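Long-range contacts in sensory box/GGDEF domain protein (Colwellia psychrerythraea, PDB 3LYX), which probably acts in signalling, with a PAS sensory domain, the part in this structure, coupled to a GGDEF domain of the diguanylate cyclase family: residues D14-A19 with D31-S36; T23-F28 with Y106-A111; G80-L85 with G92-M97; M97-Y102 with G110-N115. One frame throughout, in Å; residues are numbered along the deposited sequence.

Contact 1: residues D14-A19 with D31-S36; sequences DYVFDA and DWNKGS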
loop_
_atom_site.group_PDB
_atom_site.type_symbol
_atom_site.label_atom_id
_atom_site.label_comp_id
_atom_site.label_asym_id
_atom_site.label_seq_id
_atom_site.Cartn_x
_atom_site.Cartn_y
_atom_site.Cartn_z
ATOM N N ASP B 14 4.520 1.640 -5.565
ATOM C CA ASP B 14 3.848 2.516 -6.518
ATOM C C ASP B 14 2.542 1.997 -7.104
ATOM O O ASP B 14 2.028 2.570 -8.064
ATOM C CB ASP B 14 4.793 2.918 -7.658
ATOM C CG ASP B 14 5.666 4.118 -7.295
ATOM O OD1 ASP B 14 5.136 5.078 -6.695
ATOM O OD2 ASP B 14 6.874 4.105 -7.616
ATOM N N TYR B 15 1.994 0.935 -6.520
ATOM C CA TYR B 15 0.736 0.381 -7.015
ATOM C C TYR B 15 -0.423 0.465 -6.029
ATOM O O TYR B 15 -1.576 0.359 -6.425
ATOM C CB TYR B 15 0.942 -1.064 -7.463
ATOM C CG TYR B 15 1.805 -1.156 -8.695
ATOM C CD1 TYR B 15 1.329 -0.723 -9.930
ATOM C CD2 TYR B 15 3.103 -1.651 -8.626
ATOM C CE1 TYR B 15 2.121 -0.781 -11.066
ATOM C CE2 TYR B 15 3.904 -1.712 -9.756
ATOM C CZ TYR B 15 3.403 -1.277 -10.976
ATOM O OH TYR B 15 4.173 -1.363 -12.112
ATOM N N VAL B 16 -0.127 0.658 -4.748
ATOM C CA VAL B 16 -1.188 0.757 -3.751
ATOM C C VAL B 16 -1.949 2.084 -3.859
ATOM O O VAL B 16 -1.441 3.062 -4.411
ATOM C CB VAL B 16 -0.615 0.611 -2.315
ATOM C CG1 VAL B 16 0.029 -0.766 -2.146
ATOM C CG2 VAL B 16 0.415 1.719 -2.041
ATOM N N PHE B 17 -3.170 2.111 -3.340
ATOM C CA PHE B 17 -3.982 3.319 -3.372
ATOM C C PHE B 17 -3.558 4.205 -2.207
ATOM O O PHE B 17 -3.773 5.416 -2.215
ATOM C CB PHE B 17 -5.462 2.966 -3.243
ATOM C CG PHE B 17 -6.371 4.164 -3.182
ATOM C CD1 PHE B 17 -6.404 5.088 -4.226
ATOM C CD2 PHE B 17 -7.208 4.360 -2.083
ATOM C CE1 PHE B 17 -7.263 6.197 -4.179
ATOM C CE2 PHE B 17 -8.069 5.461 -2.025
ATOM C CZ PHE B 17 -8.096 6.383 -3.078
ATOM N N ASP B 18 -2.973 3.575 -1.198
ATOM C CA ASP B 18 -2.476 4.271 -0.019
ATOM C C ASP B 18 -1.399 5.276 -0.405
ATOM O O ASP B 18 -0.539 4.980 -1.224
ATOM C CB ASP B 18 -1.859 3.265 0.949
ATOM C CG ASP B 18 -2.866 2.269 1.470
ATOM O OD1 ASP B 18 -3.343 2.475 2.608
ATOM O OD2 ASP B 18 -3.181 1.293 0.733
ATOM N N ALA B 19 -1.441 6.459 0.193
ATOM C CA ALA B 19 -0.417 7.466 -0.073
ATOM C C ALA B 19 0.685 7.248 0.961
ATOM O O ALA B 19 0.486 7.470 2.164
ATOM C CB ALA B 19 -1.007 8.855 0.071
ATOM N N ASP B 31 10.927 9.730 0.258
ATOM C CA ASP B 31 10.283 8.818 -0.695
ATOM C C ASP B 31 8.804 9.187 -0.762
ATOM O O ASP B 31 8.217 9.654 0.217
ATOM C CB ASP B 31 10.485 7.342 -0.328
ATOM C CG ASP B 31 10.721 6.456 -1.573
ATOM O OD1 ASP B 31 11.225 5.327 -1.426
ATOM O OD2 ASP B 31 10.408 6.888 -2.703
ATOM N N TRP B 32 8.215 8.980 -1.933
ATOM C CA TRP B 32 6.842 9.380 -2.215
ATOM C C TRP B 32 6.339 8.440 -3.311
ATOM O O TRP B 32 7.010 8.285 -4.329
ATOM C CB TRP B 32 6.936 10.840 -2.704
ATOM C CG TRP B 32 5.699 11.565 -3.127
ATOM C CD1 TRP B 32 5.178 11.633 -4.386
ATOM C CD2 TRP B 32 4.892 12.419 -2.312
ATOM N NE1 TRP B 32 4.102 12.484 -4.410
ATOM C CE2 TRP B 32 3.902 12.980 -3.148
ATOM C CE3 TRP B 32 4.910 12.766 -0.954
ATOM C CZ2 TRP B 32 2.939 13.869 -2.674
ATOM C CZ3 TRP B 32 3.952 13.651 -0.480
ATOM C CH2 TRP B 32 2.979 14.193 -1.339
ATOM N N ASN B 33 5.183 7.804 -3.112
ATOM C CA ASN B 33 4.653 6.886 -4.128
ATOM C C ASN B 33 3.541 7.550 -4.933
ATOM O O ASN B 33 3.135 8.674 -4.632
ATOM C CB ASN B 33 4.132 5.594 -3.475
ATOM C CG ASN B 33 2.883 5.820 -2.633
ATOM O OD1 ASN B 33 2.606 6.937 -2.200
ATOM N ND2 ASN B 33 2.131 4.751 -2.384
ATOM N N LYS B 34 3.050 6.854 -5.955
ATOM C CA LYS B 34 1.995 7.387 -6.814
ATOM C C LYS B 34 0.760 7.750 -6.010
ATOM O O LYS B 34 0.087 8.748 -6.296
ATOM C CB LYS B 34 1.619 6.370 -7.893
ATOM C CG LYS B 34 2.789 5.892 -8.756
ATOM C CD LYS B 34 3.433 7.030 -9.546
ATOM C CE LYS B 34 4.615 6.522 -10.370
ATOM N NZ LYS B 34 5.258 7.595 -11.192
ATOM N N GLY B 35 0.463 6.927 -5.005
ATOM C CA GLY B 35 -0.686 7.178 -4.155
ATOM C C GLY B 35 -0.667 8.567 -3.543
ATOM O O GLY B 35 -1.701 9.224 -3.452
ATOM N N SER B 36 0.509 9.020 -3.120
ATOM C CA SER B 36 0.620 10.345 -2.518
ATOM C C SER B 36 0.423 11.427 -3.577
ATOM O O SER B 36 -0.136 12.487 -3.296
ATOM C CB SER B 36 1.978 10.504 -1.832
ATOM O OG SER B 36 2.086 9.626 -0.720
HETATM O O HOH W 1 1.329 4.040 -5.138
HETATM O O HOH W 2 -4.512 8.250 -3.659
#
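Asn-33 and the loop of Asp-14 to Ala-19 form a buried polar contact at the start of a helix. The loop follows helix 3-11 and wraps round the N-terminus of helix 34-40 in the PAS domain. Asn-33 is the N-cap residue. Its OD1 accepts from Ser-36 N at 3.1 Å, with the donor above the carbonyl plane, and also from Ile-20 N. Its ND2 points into the loop and gives a straight bond to Asp-18 O, 2.9 Å and 164°, with the acceptor close to the amide plane. ND2 also bonds to Phe-13 O. The amide is thus held at both ends, and CG is placed between the backbone N and the carbonyl carbon (chi1 68°), turned to the loop. An alanine here is likely to leave Ser-36 N uncapped and to let the Asp-18 carbonyl lose its grip on the helix start.

Asp-14 adds a second bond. Its OD1 meets Lys-34 N at 2.8 Å, nearly along the C-O axis, and lies 3.2 Å from Lys-34 CG. Gly-35 packs under the loop, where a beta carbon would run into Asp-18 O. One water links Val-16 O to Gly-35 N, and another joins Phe-17 O and Gly-35 O. Ala-19 CB rests 3.3 Å from Ser-36 OG, which bonds to Ile-20 O. The Asp-18 carboxylate has its partners elsewhere: Arg-116, and backbone N atoms of Phe-17 and Asp-18 of the second subunit. The backbone N-H groups at this helix end probably stabilise the negative charge of Asp-14.

Contact 2: residues T23-F28 with Y106-A111; sequences TDLQGF and YQMVGA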
loop_
_atom_site.group_PDB
_atom_site.type_symbol
_atom_site.label_atom_id
_atom_site.label_comp_id
_atom_site.label_asym_id
_atom_site.label_seq_id
_atom_site.Cartn_x
_atom_site.Cartn_y
_atom_site.Cartn_z
ATOM N N THR B 23 9.775 10.032 5.473
ATOM C CA THR B 23 10.547 11.225 5.841
ATOM C C THR B 23 11.791 10.920 6.661
ATOM O O THR B 23 11.936 9.819 7.201
ATOM C CB THR B 23 9.701 12.210 6.682
ATOM O OG1 THR B 23 9.203 11.533 7.841
ATOM C CG2 THR B 23 8.533 12.760 5.875
ATOM N N ASP B 24 12.692 11.898 6.758
ATOM C CA ASP B 24 13.895 11.711 7.554
ATOM C C ASP B 24 13.610 12.197 8.964
ATOM O O ASP B 24 12.487 12.600 9.270
ATOM C CB ASP B 24 15.112 12.455 6.969
ATOM C CG ASP B 24 14.910 13.971 6.872
ATOM O OD1 ASP B 24 14.075 14.540 7.610
ATOM O OD2 ASP B 24 15.617 14.594 6.051
ATOM N N LEU B 25 14.624 12.146 9.821
ATOM C CA LEU B 25 14.477 12.565 11.206
ATOM C C LEU B 25 13.977 13.980 11.355
ATOM O O LEU B 25 13.443 14.339 12.403
ATOM C CB LEU B 25 15.804 12.443 11.944
ATOM C CG LEU B 25 16.252 11.027 12.287
ATOM C CD1 LEU B 25 17.563 11.097 13.068
ATOM C CD2 LEU B 25 15.166 10.337 13.110
ATOM N N GLN B 26 14.143 14.785 10.311
ATOM C CA GLN B 26 13.704 16.169 10.368
ATOM C C GLN B 26 12.454 16.493 9.559
ATOM O O GLN B 26 12.167 17.658 9.289
ATOM C CB GLN B 26 14.855 17.071 9.961
ATOM C CG GLN B 26 16.109 16.753 10.755
ATOM C CD GLN B 26 17.102 17.880 10.750
ATOM O OE1 GLN B 26 17.519 18.345 9.691
ATOM N NE2 GLN B 26 17.494 18.331 11.940
ATOM N N GLY B 27 11.715 15.460 9.169
ATOM C CA GLY B 27 10.483 15.671 8.431
ATOM C C GLY B 27 10.575 16.055 6.966
ATOM O O GLY B 27 9.616 16.598 6.411
ATOM N N PHE B 28 11.713 15.794 6.337
ATOM C CA PHE B 28 11.875 16.098 4.916
ATOM C C PHE B 28 11.563 14.826 4.139
ATOM O O PHE B 28 12.036 13.747 4.484
ATOM C CB PHE B 28 13.299 16.593 4.634
ATOM C CG PHE B 28 13.546 17.986 5.137
ATOM C CD1 PHE B 28 13.085 19.085 4.420
ATOM C CD2 PHE B 28 14.135 18.197 6.381
ATOM C CE1 PHE B 28 13.196 20.380 4.939
ATOM C CE2 PHE B 28 14.249 19.485 6.907
ATOM C CZ PHE B 28 13.776 20.576 6.183
ATOM N N TYR B 106 19.686 -0.399 14.302
ATOM C CA TYR B 106 18.584 -0.365 15.265
ATOM C C TYR B 106 18.318 1.017 15.851
ATOM O O TYR B 106 17.825 1.153 16.977
ATOM C CB TYR B 106 18.846 -1.398 16.368
ATOM C CG TYR B 106 18.728 -2.809 15.835
ATOM C CD1 TYR B 106 17.475 -3.387 15.632
ATOM C CD2 TYR B 106 19.852 -3.508 15.395
ATOM C CE1 TYR B 106 17.339 -4.611 14.989
ATOM C CE2 TYR B 106 19.729 -4.731 14.751
ATOM C CZ TYR B 106 18.467 -5.275 14.542
ATOM O OH TYR B 106 18.326 -6.445 13.825
ATOM N N GLN B 107 18.634 2.039 15.060
ATOM C CA GLN B 107 18.441 3.436 15.442
ATOM C C GLN B 107 17.418 4.055 14.487
ATOM O O GLN B 107 17.387 3.718 13.306
ATOM C CB GLN B 107 19.759 4.209 15.320
ATOM C CG GLN B 107 20.070 4.687 13.896
ATOM C CD GLN B 107 20.529 3.579 12.963
ATOM O OE1 GLN B 107 20.006 2.468 12.987
ATOM N NE2 GLN B 107 21.506 3.891 12.118
ATOM N N MET B 108 16.597 4.967 14.993
ATOM C CA MET B 108 15.584 5.615 14.164
ATOM C C MET B 108 16.244 6.566 13.157
ATOM O O MET B 108 17.105 7.363 13.527
ATOM C CB MET B 108 14.606 6.376 15.072
ATOM C CG MET B 108 13.440 7.045 14.358
ATOM S SD MET B 108 12.282 7.849 15.504
ATOM C CE MET B 108 12.914 9.507 15.465
ATOM N N VAL B 109 15.847 6.478 11.887
ATOM C CA VAL B 109 16.402 7.348 10.847
ATOM C C VAL B 109 15.315 8.174 10.164
ATOM O O VAL B 109 15.563 8.867 9.172
ATOM C CB VAL B 109 17.155 6.539 9.762
ATOM C CG1 VAL B 109 18.388 5.871 10.377
ATOM C CG2 VAL B 109 16.221 5.488 9.141
ATOM N N GLY B 110 14.105 8.104 10.698
ATOM C CA GLY B 110 13.024 8.862 10.112
ATOM C C GLY B 110 11.685 8.240 10.407
ATOM O O GLY B 110 11.526 7.532 11.403
ATOM N N ALA B 111 10.725 8.492 9.525
ATOM C CA ALA B 111 9.382 7.973 9.704
ATOM C C ALA B 111 8.715 7.523 8.410
ATOM O O ALA B 111 9.104 7.915 7.297
ATOM C CB ALA B 111 8.512 9.029 10.382
HETATM O O HOH W 3 6.696 10.073 7.155
#
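Met-108 meets Leu-25 just beyond the pairing of strand 108-117, the central strand of the PAS sheet, with its antiparallel neighbour 19-24. Met-108 CE touches Leu-25 CD2 at 3.4 Å, closer than usual for two carbons. The two side chains cross at a slant, and the methionine bends at its last torsion (chi3 95°) to bring the methyl across.

Val-109 turns its own side chain away and offers its backbone. Leu-25 CG lies 3.7 Å from Val-109 C. Leu-25 sits in a type I turn from Asp-24 to Gly-27. Asp-24 OD1 closes an Asx turn by accepting from Gln-26 N, and it accepts from Phe-28 N on the opposite face of the carboxylate.

Gly-110 follows, with its CA 3.3 Å from Thr-23 O in a C-H...O contact. A beta carbon here would strike Thr-23 O, and at these backbone angles it would also be forced against the preceding carbonyl O. Leu-25 CD2 lies 3.5 Å from Gly-110 N, which is buried and has no partner in the model.

Ala-111 makes the regular pair. It exchanges two backbone bonds with Thr-23, each 2.9 Å between N and O. Its CB lies 3.6 Å from Thr-23 OG1, and a water sits 3.0 Å from that same OG1.

Contact 3: residues G80-L85 with G92-M97; sequences GEIRML and GWIESM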
loop_
_atom_site.group_PDB
_atom_site.type_symbol
_atom_site.label_atom_id
_atom_site.label_comp_id
_atom_site.label_asym_id
_atom_site.label_seq_id
_atom_site.Cartn_x
_atom_site.Cartn_y
_atom_site.Cartn_z
ATOM N N GLY B 80 -4.245 9.316 13.457
ATOM C CA GLY B 80 -5.127 10.440 13.695
ATOM C C GLY B 80 -5.784 10.891 12.413
ATOM O O GLY B 80 -5.383 10.477 11.332
ATOM N N GLU B 81 -6.813 11.717 12.543
ATOM C CA GLU B 81 -7.533 12.258 11.401
ATOM C C GLU B 81 -7.201 13.731 11.422
ATOM O O GLU B 81 -7.628 14.465 12.314
ATOM C CB GLU B 81 -9.032 12.043 11.567
ATOM C CG GLU B 81 -9.477 10.622 11.279
ATOM C CD GLU B 81 -10.896 10.367 11.737
ATOM O OE1 GLU B 81 -11.761 11.245 11.538
ATOM O OE2 GLU B 81 -11.146 9.283 12.296
ATOM N N ILE B 82 -6.422 14.154 10.437
ATOM C CA ILE B 82 -5.959 15.529 10.362
ATOM C C ILE B 82 -6.333 16.212 9.055
ATOM O O ILE B 82 -6.735 15.557 8.095
ATOM C CB ILE B 82 -4.423 15.550 10.511
ATOM C CG1 ILE B 82 -3.795 14.663 9.425
ATOM C CG2 ILE B 82 -4.026 15.024 11.899
ATOM C CD1 ILE B 82 -2.279 14.651 9.419
ATOM N N ARG B 83 -6.209 17.533 9.024
ATOM C CA ARG B 83 -6.507 18.266 7.805
ATOM C C ARG B 83 -5.353 18.068 6.828
ATOM O O ARG B 83 -4.230 17.743 7.219
ATOM C CB ARG B 83 -6.710 19.758 8.083
ATOM C CG ARG B 83 -8.061 20.089 8.708
ATOM C CD ARG B 83 -8.314 21.586 8.737
ATOM N NE ARG B 83 -7.273 22.290 9.475
ATOM C CZ ARG B 83 -7.218 23.610 9.621
ATOM N NH1 ARG B 83 -8.151 24.380 9.077
ATOM N NH2 ARG B 83 -6.228 24.162 10.315
ATOM N N MET B 84 -5.648 18.277 5.556
ATOM C CA MET B 84 -4.679 18.103 4.491
ATOM C C MET B 84 -4.754 19.327 3.575
ATOM O O MET B 84 -5.840 19.852 3.321
ATOM C CB MET B 84 -5.049 16.828 3.728
ATOM C CG MET B 84 -4.196 16.491 2.540
ATOM S SD MET B 84 -5.150 15.515 1.365
ATOM C CE MET B 84 -5.435 16.789 0.125
ATOM N N LEU B 85 -3.602 19.795 3.106
ATOM C CA LEU B 85 -3.555 20.940 2.203
ATOM C C LEU B 85 -3.061 20.442 0.850
ATOM O O LEU B 85 -1.893 20.063 0.699
ATOM C CB LEU B 85 -2.614 22.023 2.741
ATOM C CG LEU B 85 -2.399 23.227 1.809
ATOM C CD1 LEU B 85 -3.732 23.898 1.514
ATOM C CD2 LEU B 85 -1.427 24.216 2.437
ATOM N N GLY B 92 -8.673 19.421 2.983
ATOM C CA GLY B 92 -9.456 18.213 3.150
ATOM C C GLY B 92 -9.021 17.475 4.397
ATOM O O GLY B 92 -8.153 17.951 5.122
ATOM N N TRP B 93 -9.634 16.327 4.669
ATOM C CA TRP B 93 -9.261 15.535 5.836
ATOM C C TRP B 93 -8.767 14.174 5.381
ATOM O O TRP B 93 -9.231 13.641 4.373
ATOM C CB TRP B 93 -10.444 15.350 6.795
ATOM C CG TRP B 93 -10.853 16.592 7.514
ATOM C CD1 TRP B 93 -11.648 17.594 7.039
ATOM C CD2 TRP B 93 -10.458 16.983 8.832
ATOM N NE1 TRP B 93 -11.774 18.586 7.980
ATOM C CE2 TRP B 93 -11.052 18.239 9.091
ATOM C CE3 TRP B 93 -9.658 16.396 9.823
ATOM C CZ2 TRP B 93 -10.868 18.920 10.297
ATOM C CZ3 TRP B 93 -9.477 17.073 11.022
ATOM C CH2 TRP B 93 -10.079 18.321 11.247
ATOM N N ILE B 94 -7.822 13.616 6.131
ATOM C CA ILE B 94 -7.257 12.312 5.812
ATOM C C ILE B 94 -7.106 11.482 7.075
ATOM O O ILE B 94 -7.018 12.016 8.182
ATOM C CB ILE B 94 -5.853 12.439 5.182
ATOM C CG1 ILE B 94 -4.944 13.249 6.112
ATOM C CG2 ILE B 94 -5.930 13.144 3.835
ATOM C CD1 ILE B 94 -3.505 13.337 5.645
ATOM N N GLU B 95 -7.107 10.169 6.904
ATOM C CA GLU B 95 -6.890 9.258 8.014
ATOM C C GLU B 95 -5.393 9.014 7.852
ATOM O O GLU B 95 -4.938 8.633 6.772
ATOM C CB GLU B 95 -7.674 7.955 7.821
ATOM C CG GLU B 95 -7.203 6.827 8.735
ATOM C CD GLU B 95 -8.181 5.668 8.788
ATOM O OE1 GLU B 95 -8.627 5.208 7.714
ATOM O OE2 GLU B 95 -8.503 5.216 9.909
ATOM N N SER B 96 -4.627 9.249 8.907
ATOM C CA SER B 96 -3.183 9.104 8.809
ATOM C C SER B 96 -2.553 8.276 9.928
ATOM O O SER B 96 -3.082 8.193 11.040
ATOM C CB SER B 96 -2.549 10.507 8.756
ATOM O OG SER B 96 -1.135 10.440 8.682
ATOM N N MET B 97 -1.418 7.666 9.610
ATOM C CA MET B 97 -0.678 6.847 10.560
ATOM C C MET B 97 0.806 7.108 10.339
ATOM O O MET B 97 1.248 7.314 9.213
ATOM C CB MET B 97 -0.985 5.371 10.322
ATOM C CG MET B 97 -0.274 4.408 11.252
ATOM S SD MET B 97 -0.276 2.752 10.530
ATOM C CE MET B 97 1.063 2.931 9.407
HETATM O O HOH W 4 -9.850 6.944 11.343
#
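Trp-93 lies along strand 80-85 on the face shared with Glu-81, Arg-83 and Glu-95, and its atoms can be followed from CB to the ring. Trp-93 CB stands 3.9 Å from Ile-82 O. CG lies beside the backbone N (chi1 -70°), which swings the indole over the neighbouring strand. Trp-93 CE3 comes to 3.4 Å from Ile-82 C. Further out, Trp-93 CZ3 meets Glu-81 O at 3.4 Å, at the ring edge. CZ2 and CE2 lie under Arg-83 CG. This is a CH-pi contact: Arg-83 CG stands 3.5 Å from the centroid of the six-membered ring of Trp-93, 17° off its normal. The guanidinium runs on to a salt bridge with Asp-60.

The two strands form an antiparallel beta hairpin at the edge of the PAS sheet. Gly-80 with Ser-96, Ile-82 with Ile-94 and Met-84 with Gly-92 are its hydrogen-bonded pairs. Glu-81 with Glu-95 and Arg-83 with Trp-93 are the non-hydrogen-bonded pairs between them.

Ile-94 works on the other face, toward Tyr-40 of helix 34-40. Its two branches split the work. Ile-94 CG1 touches Ile-82 CG1 at 3.8 Å, and Ile-94 CG2 takes Met-84 SD at 3.5 Å. A serine in its place would probably open a gap between Ile-82 and Met-84 and set the methionine sulfur free to shift.

Back on the tryptophan face, Glu-81 and Glu-95 share a water. It donates to Glu-81 OE2 at 2.8 Å and to Glu-95 OE2 at 2.6 Å, and so probably eases the meeting of two like charges.

Contact 4: residues M97-Y102 with G110-N115; sequences MCVPIY and GALGIN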
loop_
_atom_site.group_PDB
_atom_site.type_symbol
_atom_site.label_atom_id
_atom_site.label_comp_id
_atom_site.label_asym_id
_atom_site.label_seq_id
_atom_site.Cartn_x
_atom_site.Cartn_y
_atom_site.Cartn_z
ATOM N N MET B 97 -1.418 7.666 9.610
ATOM C CA MET B 97 -0.678 6.847 10.560
ATOM C C MET B 97 0.806 7.108 10.339
ATOM O O MET B 97 1.248 7.314 9.213
ATOM C CB MET B 97 -0.985 5.371 10.322
ATOM C CG MET B 97 -0.274 4.408 11.252
ATOM S SD MET B 97 -0.276 2.752 10.530
ATOM C CE MET B 97 1.063 2.931 9.407
ATOM N N CYS B 98 1.573 7.097 11.417
ATOM C CA CYS B 98 3.004 7.338 11.332
ATOM C C CYS B 98 3.763 6.423 12.287
ATOM O O CYS B 98 3.406 6.298 13.459
ATOM C CB CYS B 98 3.307 8.803 11.676
ATOM S SG CYS B 98 5.048 9.289 11.453
ATOM N N VAL B 99 4.791 5.758 11.771
ATOM C CA VAL B 99 5.626 4.890 12.591
ATOM C C VAL B 99 7.074 5.196 12.240
ATOM O O VAL B 99 7.372 5.638 11.131
ATOM C CB VAL B 99 5.331 3.377 12.368
ATOM C CG1 VAL B 99 3.867 3.092 12.683
ATOM C CG2 VAL B 99 5.668 2.955 10.940
ATOM N N PRO B 100 7.995 4.971 13.184
ATOM C CA PRO B 100 9.409 5.245 12.931
ATOM C C PRO B 100 10.065 4.217 12.026
ATOM O O PRO B 100 9.686 3.042 12.031
ATOM C CB PRO B 100 10.007 5.242 14.334
ATOM C CG PRO B 100 9.211 4.195 15.021
ATOM C CD PRO B 100 7.789 4.477 14.558
ATOM N N ILE B 101 11.020 4.661 11.211
ATOM C CA ILE B 101 11.739 3.718 10.371
ATOM C C ILE B 101 13.118 3.653 10.985
ATOM O O ILE B 101 13.557 4.606 11.626
ATOM C CB ILE B 101 11.825 4.155 8.891
ATOM C CG1 ILE B 101 12.498 5.517 8.772
ATOM C CG2 ILE B 101 10.426 4.153 8.285
ATOM C CD1 ILE B 101 12.933 5.833 7.357
ATOM N N TYR B 102 13.790 2.527 10.803
ATOM C CA TYR B 102 15.106 2.325 11.386
ATOM C C TYR B 102 16.187 1.987 10.374
ATOM O O TYR B 102 15.921 1.372 9.342
ATOM C CB TYR B 102 15.018 1.210 12.427
ATOM C CG TYR B 102 14.186 1.592 13.616
ATOM C CD1 TYR B 102 14.787 2.005 14.798
ATOM C CD2 TYR B 102 12.789 1.603 13.541
ATOM C CE1 TYR B 102 14.025 2.423 15.883
ATOM C CE2 TYR B 102 12.014 2.025 14.620
ATOM C CZ TYR B 102 12.641 2.432 15.785
ATOM O OH TYR B 102 11.887 2.853 16.853
ATOM N N GLY B 110 14.105 8.104 10.698
ATOM C CA GLY B 110 13.024 8.862 10.112
ATOM C C GLY B 110 11.685 8.240 10.407
ATOM O O GLY B 110 11.526 7.532 11.403
ATOM N N ALA B 111 10.725 8.492 9.525
ATOM C CA ALA B 111 9.382 7.973 9.704
ATOM C C ALA B 111 8.715 7.523 8.410
ATOM O O ALA B 111 9.104 7.915 7.297
ATOM C CB ALA B 111 8.512 9.029 10.382
ATOM N N LEU B 112 7.684 6.706 8.593
ATOM C CA LEU B 112 6.878 6.166 7.510
ATOM C C LEU B 112 5.452 6.648 7.739
ATOM O O LEU B 112 4.870 6.401 8.796
ATOM C CB LEU B 112 6.920 4.632 7.533
ATOM C CG LEU B 112 6.073 3.866 6.502
ATOM C CD1 LEU B 112 6.653 4.044 5.108
ATOM C CD2 LEU B 112 6.059 2.381 6.857
ATOM N N GLY B 113 4.903 7.363 6.765
ATOM C CA GLY B 113 3.541 7.841 6.887
ATOM C C GLY B 113 2.620 7.155 5.885
ATOM O O GLY B 113 2.994 6.980 4.724
ATOM N N ILE B 114 1.436 6.749 6.340
ATOM C CA ILE B 114 0.430 6.101 5.485
ATOM C C ILE B 114 -0.805 6.996 5.558
ATOM O O ILE B 114 -1.267 7.336 6.649
ATOM C CB ILE B 114 0.057 4.671 5.991
ATOM C CG1 ILE B 114 1.263 3.737 5.895
ATOM C CG2 ILE B 114 -1.078 4.091 5.129
ATOM C CD1 ILE B 114 2.433 4.150 6.733
ATOM N N ASN B 115 -1.353 7.373 4.411
ATOM C CA ASN B 115 -2.487 8.284 4.416
ATOM C C ASN B 115 -3.615 7.894 3.456
ATOM O O ASN B 115 -3.373 7.258 2.431
ATOM C CB ASN B 115 -1.975 9.691 4.070
ATOM C CG ASN B 115 -0.844 10.145 4.984
ATOM O OD1 ASN B 115 -1.082 10.762 6.025
ATOM N ND2 ASN B 115 0.389 9.827 4.608
#
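The beta hairpin of strands 91-102 and 108-117 sets Met-97 beside Ile-114, Val-99 beside Leu-112 and Ile-101 close to Gly-110. Met-97 and Ile-114 lie side by side and point the same way. Met-97 CE reaches Ile-114 CD1 at 3.2 Å, tighter than usual. The bend at the methionine sulfur (chi3 80°) turns the methyl to its neighbour. Backbone bonds join this pair in both directions. They do the same for Val-99 and Leu-112, where Leu-112 N meets Val-99 O at 2.8 Å.

Leu-112 CB lies between two branched side chains: Ile-101 CG2 at 3.6 Å, crossing at about a right angle, and Val-99 CG2 at 4.0 Å. Together with Met-97 and Ile-114 they make an apolar patch on one face of the antiparallel PAS sheet. Tyr-15 of the second subunit packs there on Met-97, Val-99 and Leu-112, and Gln-8 of that subunit on Ile-101.

The opposite face carries Cys-98, whose SG touches Ala-111 CB at 3.6 Å, a diagonal contact. Near the turn, Ile-101 N bonds to Gly-110 O at 2.9 Å, with the donor well above the carbonyl plane. Ile-101 CG1 lies over the same peptide, 3.3 Å from Gly-110 C.

In the fold
All four contacts reach one antiparallel sheet, with strand order 29-32, 19-24, 108-117, 91-102, 78-85, as in PAS domains. Contacts 2 and 4 lie on the two sides of strand 108-117. They share Gly-110 and Ala-111, with centres about 8 Å apart. Contact 3 pairs the first half of strand 91-102 with edge strand 78-85 and shares Met-97 with contact 4. Ser-96 OG meets Asn-115 OD1 at 2.7 Å between them. Contact 1 joins contact 4 through Ala-19 O and Asn-115 N, 2.9 Å apart, and both touch the second subunit. Contacts 2 and 3 are farthest apart, with centres about 20 Å apart. In many PAS domains the sheet and its helices enclose a ligand pocket; no ligand is identified here.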